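Local coordinates for protein CdiI (Burkholderia pseudomallei 1026a, PDB 4G6V) that is the immunity protein of a contact-dependent growth inhibition system and binds its cognate CdiA-CT toxin, a tRNase, presumably to block its activity, at residues 9-12 and 13-17; 64-67 and 68-71; 76-79 and 80-84. All blocks are in the same frame, centred on the assembly; numbering follows the deposited sequence.

Contact 1 (9-12 and 13-17)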
ATOM      1  N   LEU B   9       7.079 -11.890  -8.901  1.00 30.50           N
ATOM      2  CA  LEU B   9       7.578 -13.251  -9.044  1.00 26.81           C
ATOM      3  C   LEU B   9       8.067 -13.538 -10.451  1.00 34.73           C
ATOM      4  O   LEU B   9       7.529 -13.031 -11.433  1.00 38.80           O
ATOM      5  CB  LEU B   9       6.501 -14.269  -8.671  1.00 32.93           C
ATOM      6  CG  LEU B   9       6.004 -14.328  -7.226  1.00 36.57           C
ATOM      7  CD1 LEU B   9       4.848 -15.294  -7.123  1.00 38.30           C
ATOM      8  CD2 LEU B   9       7.119 -14.727  -6.267  1.00 30.24           C
ATOM      9  N   SER B  10       9.089 -14.377 -10.548  1.00 39.50           N
ATOM     10  CA  SER B  10       9.614 -14.768 -11.839  1.00 31.58           C
ATOM     11  C   SER B  10       8.744 -15.886 -12.427  1.00 32.94           C
ATOM     12  O   SER B  10       8.688 -16.044 -13.640  1.00 35.21           O
ATOM     13  CB  SER B  10      11.066 -15.202 -11.710  1.00 25.87           C
ATOM     14  OG  SER B  10      11.147 -16.453 -11.053  1.00 40.02           O
ATOM     15  N   ILE B  11       8.047 -16.634 -11.567  1.00 31.61           N
ATOM     16  CA  ILE B  11       7.174 -17.734 -12.014  1.00 26.90           C
ATOM     17  C   ILE B  11       5.808 -17.254 -12.526  1.00 31.12           C
ATOM     18  O   ILE B  11       5.408 -16.120 -12.296  1.00 36.79           O
ATOM     19  CB  ILE B  11       6.977 -18.814 -10.914  1.00 21.73           C
ATOM     20  CG1 ILE B  11       6.335 -18.219  -9.668  1.00 31.53           C
ATOM     21  CG2 ILE B  11       8.306 -19.397 -10.518  1.00 28.90           C
ATOM     22  CD1 ILE B  11       5.978 -19.244  -8.625  1.00 32.72           C
ATOM     23  N   ASP B  12       5.091 -18.122 -13.232  1.00 43.81           N
ATOM     24  CA  ASP B  12       3.788 -17.746 -13.795  1.00 37.61           C
ATOM     25  C   ASP B  12       2.670 -17.730 -12.745  1.00 37.27           C
ATOM     26  O   ASP B  12       2.840 -18.199 -11.610  1.00 32.54           O
ATOM     27  CB  ASP B  12       3.423 -18.626 -14.991  1.00 30.22           C
ATOM     28  CG  ASP B  12       3.096 -20.058 -14.587  1.00 59.29           C
ATOM     29  OD1 ASP B  12       2.321 -20.737 -15.307  1.00 55.68           O
ATOM     30  OD2 ASP B  12       3.613 -20.502 -13.540  1.00 66.08           O
ATOM     31  N   ARG B  13       1.538 -17.163 -13.133  1.00 32.57           N
ATOM     32  CA  ARG B  13       0.456 -16.888 -12.202  1.00 28.80           C
ATOM     33  C   ARG B  13      -0.055 -18.149 -11.492  1.00 35.66           C
ATOM     34  O   ARG B  13      -0.084 -18.215 -10.258  1.00 31.86           O
ATOM     35  CB  ARG B  13      -0.665 -16.159 -12.928  1.00 23.73           C
ATOM     36  CG  ARG B  13      -1.821 -15.808 -12.048  1.00 39.47           C
ATOM     37  CD  ARG B  13      -3.060 -15.624 -12.861  1.00 27.08           C
ATOM     38  NE  ARG B  13      -3.306 -16.819 -13.667  1.00 49.36           N
ATOM     39  CZ  ARG B  13      -3.691 -17.995 -13.161  1.00 54.19           C
ATOM     40  NH1 ARG B  13      -3.858 -18.124 -11.843  1.00 43.97           N
ATOM     41  NH2 ARG B  13      -3.906 -19.041 -13.964  1.00 38.74           N
ATOM     42  N   GLY B  14      -0.422 -19.159 -12.277  1.00 40.46           N
ATOM     43  CA  GLY B  14      -0.924 -20.420 -11.746  1.00 32.81           C
ATOM     44  C   GLY B  14      -0.021 -21.073 -10.710  1.00 43.98           C
ATOM     45  O   GLY B  14      -0.472 -21.440  -9.620  1.00 45.78           O
ATOM     46  N   ALA B  15       1.257 -21.220 -11.048  1.00 35.03           N
ATOM     47  CA  ALA B  15       2.220 -21.825 -10.136  1.00 38.70           C
ATOM     48  C   ALA B  15       2.350 -20.982  -8.876  1.00 43.22           C
ATOM     49  O   ALA B  15       2.346 -21.508  -7.755  1.00 36.48           O
ATOM     50  CB  ALA B  15       3.591 -21.996 -10.824  1.00 26.33           C
ATOM     51  N   ALA B  16       2.465 -19.669  -9.073  1.00 48.55           N
ATOM     52  CA  ALA B  16       2.558 -18.717  -7.969  1.00 39.64           C
ATOM     53  C   ALA B  16       1.441 -18.972  -6.967  1.00 33.20           C
ATOM     54  O   ALA B  16       1.663 -19.027  -5.749  1.00 34.36           O
ATOM     55  CB  ALA B  16       2.488 -17.280  -8.497  1.00 30.72           C
ATOM     56  N   GLU B  17       0.237 -19.138  -7.496  1.00 35.17           N
ATOM     57  CA  GLU B  17      -0.942 -19.316  -6.662  1.00 43.44           C
ATOM     58  C   GLU B  17      -0.881 -20.653  -5.923  1.00 39.30           C
ATOM     59  O   GLU B  17      -1.051 -20.717  -4.707  1.00 33.78           O
ATOM     60  CB  GLU B  17      -2.203 -19.203  -7.520  1.00 37.30           C
ATOM     61  CG  GLU B  17      -3.441 -18.864  -6.732  1.00 45.21           C
ATOM     62  CD  GLU B  17      -3.427 -17.456  -6.158  1.00 45.21           C
ATOM     63  OE1 GLU B  17      -3.626 -16.482  -6.928  1.00 37.70           O
ATOM     64  OE2 GLU B  17      -3.243 -17.331  -4.925  1.00 50.63           O
TER

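Contact 2 (64-67 and 68-71)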
ATOM      1  N   VAL B  64       0.380  -8.041  -0.630  1.00 29.32           N
ATOM      2  CA  VAL B  64       0.158  -8.428   0.764  1.00 30.80           C
ATOM      3  C   VAL B  64      -0.132  -7.171   1.592  1.00 34.64           C
ATOM      4  O   VAL B  64       0.722  -6.311   1.749  1.00 38.24           O
ATOM      5  CB  VAL B  64       1.368  -9.178   1.373  1.00 20.45           C
ATOM      6  CG1 VAL B  64       1.074  -9.660   2.790  1.00 21.64           C
ATOM      7  CG2 VAL B  64       1.727 -10.361   0.531  1.00 25.41           C
ATOM      8  N   SER B  65      -1.349  -7.066   2.108  1.00 36.69           N
ATOM      9  CA  SER B  65      -1.751  -5.902   2.879  1.00 35.93           C
ATOM     10  C   SER B  65      -1.629  -6.139   4.362  1.00 37.48           C
ATOM     11  O   SER B  65      -1.929  -7.230   4.853  1.00 37.71           O
ATOM     12  CB  SER B  65      -3.184  -5.529   2.553  1.00 24.21           C
ATOM     13  OG  SER B  65      -3.251  -4.998   1.237  1.00 31.14           O
ATOM     14  N   LEU B  66      -1.173  -5.107   5.063  1.00 27.26           N
ATOM     15  CA  LEU B  66      -1.113  -5.130   6.511  1.00 28.46           C
ATOM     16  C   LEU B  66      -2.521  -4.791   7.010  1.00 41.84           C
ATOM     17  O   LEU B  66      -2.977  -3.633   6.947  1.00 40.65           O
ATOM     18  CB  LEU B  66      -0.066  -4.135   7.032  1.00 29.92           C
ATOM     19  CG  LEU B  66       0.044  -3.960   8.554  1.00 39.58           C
ATOM     20  CD1 LEU B  66       0.639  -5.204   9.225  1.00 33.78           C
ATOM     21  CD2 LEU B  66       0.827  -2.680   8.944  1.00 25.87           C
ATOM     22  N   ASN B  67      -3.225  -5.816   7.479  1.00 37.23           N
ATOM     23  CA  ASN B  67      -4.603  -5.637   7.893  1.00 38.50           C
ATOM     24  C   ASN B  67      -4.756  -5.331   9.376  1.00 40.16           C
ATOM     25  O   ASN B  67      -5.701  -4.683   9.780  1.00 43.16           O
ATOM     26  CB  ASN B  67      -5.427  -6.864   7.534  1.00 42.05           C
ATOM     27  CG  ASN B  67      -6.880  -6.547   7.410  1.00 42.16           C
ATOM     28  OD1 ASN B  67      -7.255  -5.536   6.808  1.00 40.29           O
ATOM     29  ND2 ASN B  67      -7.720  -7.397   7.983  1.00 50.37           N
ATOM     30  N   ASP B  68      -3.837  -5.835  10.182  1.00 40.81           N
ATOM     31  CA  ASP B  68      -3.802  -5.522  11.597  1.00 37.15           C
ATOM     32  C   ASP B  68      -2.589  -4.639  11.872  1.00 40.61           C
ATOM     33  O   ASP B  68      -1.452  -5.108  11.798  1.00 32.06           O
ATOM     34  CB  ASP B  68      -3.746  -6.801  12.441  1.00 35.24           C
ATOM     35  CG  ASP B  68      -3.466  -6.520  13.913  1.00 47.59           C
ATOM     36  OD1 ASP B  68      -3.929  -5.475  14.435  1.00 52.30           O
ATOM     37  OD2 ASP B  68      -2.770  -7.341  14.549  1.00 49.53           O
ATOM     38  N   LYS B  69      -2.842  -3.365  12.182  1.00 40.08           N
ATOM     39  CA  LYS B  69      -1.775  -2.397  12.418  1.00 40.00           C
ATOM     40  C   LYS B  69      -0.820  -2.843  13.528  1.00 38.57           C
ATOM     41  O   LYS B  69       0.373  -2.609  13.447  1.00 35.45           O
ATOM     42  CB  LYS B  69      -2.349  -1.014  12.734  1.00 51.84           C
ATOM     43  CG  LYS B  69      -3.091  -0.354  11.574  1.00 46.28           C
ATOM     44  CD  LYS B  69      -2.137   0.091  10.469  1.00 37.74           C
ATOM     45  CE  LYS B  69      -2.851   0.971   9.462  1.00 39.72           C
ATOM     46  NZ  LYS B  69      -3.966   1.765  10.116  1.00 42.52           N
ATOM     47  N   ASN B  70      -1.351  -3.503  14.552  1.00 47.75           N
ATOM     48  CA  ASN B  70      -0.538  -4.036  15.649  1.00 42.41           C
ATOM     49  C   ASN B  70       0.474  -5.088  15.246  1.00 33.72           C
ATOM     50  O   ASN B  70       1.229  -5.548  16.082  1.00 44.58           O
ATOM     51  CB  ASN B  70      -1.424  -4.653  16.731  1.00 49.27           C
ATOM     52  CG  ASN B  70      -2.122  -3.616  17.567  1.00 53.90           C
ATOM     53  OD1 ASN B  70      -1.653  -2.486  17.687  1.00 53.62           O
ATOM     54  ND2 ASN B  70      -3.257  -3.992  18.152  1.00 67.88           N
ATOM     55  N   SER B  71       0.464  -5.494  13.983  1.00 41.51           N
ATOM     56  CA  SER B  71       1.368  -6.532  13.500  1.00 38.58           C
ATOM     57  C   SER B  71       2.349  -5.945  12.494  1.00 39.58           C
ATOM     58  O   SER B  71       3.007  -6.677  11.751  1.00 43.96           O
ATOM     59  CB  SER B  71       0.587  -7.689  12.863  1.00 38.30           C
ATOM     60  OG  SER B  71      -0.260  -8.322  13.809  1.00 36.84           O
TER

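Contact 3 (76-79 and 80-84)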
ATOM      1  N   PRO B  76       9.123  -7.853   8.203  1.00 34.15           N
ATOM      2  CA  PRO B  76      10.369  -8.559   7.868  1.00 27.73           C
ATOM      3  C   PRO B  76      10.283 -10.076   8.015  1.00 29.09           C
ATOM      4  O   PRO B  76      10.974 -10.802   7.287  1.00 31.94           O
ATOM      5  CB  PRO B  76      11.375  -8.014   8.899  1.00 23.84           C
ATOM      6  CG  PRO B  76      10.801  -6.755   9.378  1.00 27.35           C
ATOM      7  CD  PRO B  76       9.313  -6.913   9.322  1.00 29.92           C
ATOM      8  N   ILE B  77       9.486 -10.556   8.962  1.00 27.55           N
ATOM      9  CA  ILE B  77       9.297 -12.002   9.102  1.00 37.63           C
ATOM     10  C   ILE B  77       8.339 -12.543   8.031  1.00 37.00           C
ATOM     11  O   ILE B  77       8.556 -13.625   7.471  1.00 33.86           O
ATOM     12  CB  ILE B  77       8.794 -12.397  10.496  1.00 35.21           C
ATOM     13  CG1 ILE B  77       8.553 -13.900  10.574  1.00 51.36           C
ATOM     14  CG2 ILE B  77       7.501 -11.721  10.798  1.00 35.45           C
ATOM     15  CD1 ILE B  77       7.678 -14.297  11.746  1.00 65.98           C
ATOM     16  N   VAL B  78       7.287 -11.785   7.744  1.00 28.86           N
ATOM     17  CA  VAL B  78       6.405 -12.108   6.629  1.00 31.25           C
ATOM     18  C   VAL B  78       7.176 -12.141   5.311  1.00 32.13           C
ATOM     19  O   VAL B  78       7.001 -13.049   4.502  1.00 32.96           O
ATOM     20  CB  VAL B  78       5.251 -11.111   6.513  1.00 33.23           C
ATOM     21  CG1 VAL B  78       4.657 -11.183   5.142  1.00 26.95           C
ATOM     22  CG2 VAL B  78       4.198 -11.401   7.572  1.00 31.82           C
ATOM     23  N   SER B  79       8.048 -11.160   5.106  1.00 36.11           N
ATOM     24  CA  SER B  79       8.859 -11.110   3.892  1.00 33.83           C
ATOM     25  C   SER B  79       9.692 -12.362   3.728  1.00 35.71           C
ATOM     26  O   SER B  79       9.762 -12.940   2.644  1.00 40.10           O
ATOM     27  CB  SER B  79       9.763  -9.890   3.900  1.00 24.23           C
ATOM     28  OG  SER B  79       8.980  -8.726   3.763  1.00 36.98           O
ATOM     29  N   LYS B  80      10.327 -12.780   4.816  1.00 42.84           N
ATOM     30  CA  LYS B  80      11.172 -13.970   4.800  1.00 42.39           C
ATOM     31  C   LYS B  80      10.349 -15.236   4.505  1.00 44.92           C
ATOM     32  O   LYS B  80      10.739 -16.046   3.671  1.00 41.10           O
ATOM     33  CB  LYS B  80      11.942 -14.083   6.118  1.00 41.81           C
ATOM     34  CG  LYS B  80      12.539 -15.437   6.351  1.00 61.78           C
ATOM     35  CD  LYS B  80      12.396 -15.863   7.802  1.00 78.52           C
ATOM     36  CE  LYS B  80      12.058 -17.355   7.916  1.00 84.15           C
ATOM     37  NZ  LYS B  80      13.075 -18.245   7.276  1.00 82.99           N
ATOM     38  N   ILE B  81       9.201 -15.383   5.172  1.00 41.51           N
ATOM     39  CA  ILE B  81       8.287 -16.504   4.937  1.00 32.66           C
ATOM     40  C   ILE B  81       7.919 -16.614   3.455  1.00 42.95           C
ATOM     41  O   ILE B  81       7.752 -17.721   2.911  1.00 40.90           O
ATOM     42  CB  ILE B  81       7.001 -16.358   5.799  1.00 37.72           C
ATOM     43  CG1 ILE B  81       7.279 -16.750   7.250  1.00 43.81           C
ATOM     44  CG2 ILE B  81       5.852 -17.200   5.267  1.00 31.11           C
ATOM     45  CD1 ILE B  81       6.146 -16.394   8.209  1.00 30.70           C
ATOM     46  N   LEU B  82       7.798 -15.462   2.803  1.00 35.25           N
ATOM     47  CA  LEU B  82       7.454 -15.426   1.383  1.00 36.67           C
ATOM     48  C   LEU B  82       8.639 -15.845   0.478  1.00 36.17           C
ATOM     49  O   LEU B  82       8.485 -16.668  -0.405  1.00 35.00           O
ATOM     50  CB  LEU B  82       6.865 -14.056   0.993  1.00 29.51           C
ATOM     51  CG  LEU B  82       5.496 -13.633   1.571  1.00 37.25           C
ATOM     52  CD1 LEU B  82       5.055 -12.284   1.019  1.00 30.98           C
ATOM     53  CD2 LEU B  82       4.382 -14.677   1.319  1.00 35.67           C
ATOM     54  N   VAL B  83       9.821 -15.297   0.719  1.00 35.06           N
ATOM     55  CA  VAL B  83      11.035 -15.700   0.000  1.00 30.13           C
ATOM     56  C   VAL B  83      11.236 -17.230   0.054  1.00 37.45           C
ATOM     57  O   VAL B  83      11.710 -17.855  -0.911  1.00 36.93           O
ATOM     58  CB  VAL B  83      12.304 -14.992   0.606  1.00 30.64           C
ATOM     59  CG1 VAL B  83      13.595 -15.568   0.033  1.00 28.52           C
ATOM     60  CG2 VAL B  83      12.268 -13.472   0.431  1.00 21.15           C
ATOM     61  N   ASP B  84      10.870 -17.825   1.189  1.00 41.35           N
ATOM     62  CA  ASP B  84      11.104 -19.246   1.441  1.00 41.31           C
ATOM     63  C   ASP B  84      10.023 -20.149   0.840  1.00 43.78           C
ATOM     64  O   ASP B  84      10.293 -21.303   0.525  1.00 48.88           O
ATOM     65  CB  ASP B  84      11.254 -19.517   2.943  1.00 35.49           C
TER

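Contact 1 (9-12 and 13-17)
L9 and I11 reach from the end of a strand and the loop after it to A16, on the first turn of the next helix. The apolar side of the contact is the close-packed one. The CD1 branch of L9 meets the A16 methyl at 3.4 Å, while I11 approaches the same alanine from a second position, its CD1 lying 3.5 Å from A16 CA. I11 gets there because CG1 sits between the backbone N and the carbonyl carbon (chi1 60°), from where an extended chain carries CD1 to the helix backbone. S60 and F62 of the neighbouring strand pack on L9, and F86 touches both L9 and I11, though I11 remains partly exposed. The other side of the contact, around D12 and R13, faces solvent. There OD2 of D12 lies against the A15 methyl, 3.1 Å from A15 CB, a contact and not a bond, whereas the R13 side chain runs off to touch V40 and D42 of strand 35-42, leaving D12 OD1 and R13 NH2 6.6 Å apart. What ties loop and helix together in polar terms is backbone: A16 N donates to D12 O at 3.0 Å, with an N-H...O angle of 163°. D12 thus occupies the N-cap position of helix 13-26, with hydrophobic residues tucked beneath the first turn, at a strand-loop-helix connection.

Contact 2 (64-67 and 68-71)
L66 lays its side chain against the turn that follows it, with CD1 3.3 Å from D68 O and 3.8 Å from S71 O. The leucine therefore meets this stretch mainly through carbonyl oxygens, at van der Waals range. The other branch, CD2, lies 4.3 Å from CD of K69. CG of L66 stands opposite its own backbone N (chi1 175°), and that sends the branches forward along the chain toward residues 68-71.

The next shell is what gives the turn its shape. S71 N returns to D68 O at 2.9 Å, closing a 3-10 turn around residues 69-70, and that same oxygen is the one L66 touches. The D68 carboxylate adds two further links: S71 OG donates to OD2 at 2.8 Å, coming from above the carboxylate plane, 40° out of it, and N70 N makes a weak bond to OD1 at 3.2 Å, the Asx-turn pairing. One aspartate thus grips residues 70 and 71 through side chain and backbone together.

N67 and K69 bond directly to the toxin chain (Adhesin/hemolysin). N67 ND2 bonds to P89 O of that chain as well as to G33 O of its own, N67 O accepts from N91 ND2 of the toxin, and K69 NZ forms a salt bridge with E66 of the toxin. In the fold, residues 64-66 end strand 60-66, which lies between strands 4-9 and 35-42; L66 packs on F35, I3 and A72, and 67-71 lead on toward helix 75-84.

Contact 3 (76-79 and 80-84)
I77 carries CG1 opposite its backbone N (chi1 177°), while I81, one turn on, swings its own CG1 beside the backbone N (chi1 -77°). The two isoleucines end up side by side and pointing the same way, with I77 CG1 4.2 Å from I81 CD1. V78 and L82 repeat the pairing one residue along, CG1 of V78 lying 4.3 Å from CD1 of L82. In each pair the partners are four residues apart, the spacing that brings successive turns of an alpha helix over one another.

Backbone bonds supply the frame. I81 N gives a nearly straight bond to I77 O at 3.0 Å, and V83 N does the same to S79 O at 3.0 Å. K80 N bonds to P76 O at 3.2 Å, standing above the P76 carbonyl plane, 43° out of it. L82 N bonds to V78 O at 3.1 Å and makes a weak second bond to S79 O, a three-residue step laid over the regular four-residue pattern. The hydroxyl of S79 is bonded back to I75 O, one turn earlier, which lets a polar group sit on a buried face.

I77, K80 and V83 are exposed. Inward, the helix rests on the sheet: V78 and S79 touch L5, L82 touches C7, and S79 and L82 both touch I93 of strand 91-95, while V78 and I81 pack on L30 of helix 28-34, I81 on F31 as well.

How the contacts relate
All three contacts are local, yet they sit at different places in a fold of one antiparallel sheet with helices packed on it. Contact 2 is buried; contacts 1 and 3 are partly buried, each with exposed residues. Contacts 1 and 2 lie on opposite sides of the chain's centre, their own centres 24 Å apart, and each spans the end of a strand: contact 1 leads straight into a helix, contact 2 into a polar turn at the toxin interface. Contact 3 is regular helix with one face on the sheet, and touches contact 2, V64 CG2 lying 3.9 Å from L82 CD1. Apolar pairs line contacts 1 and 3, whereas in contact 2 a leucine rests on a turn held by carboxylate and hydroxyl bonds.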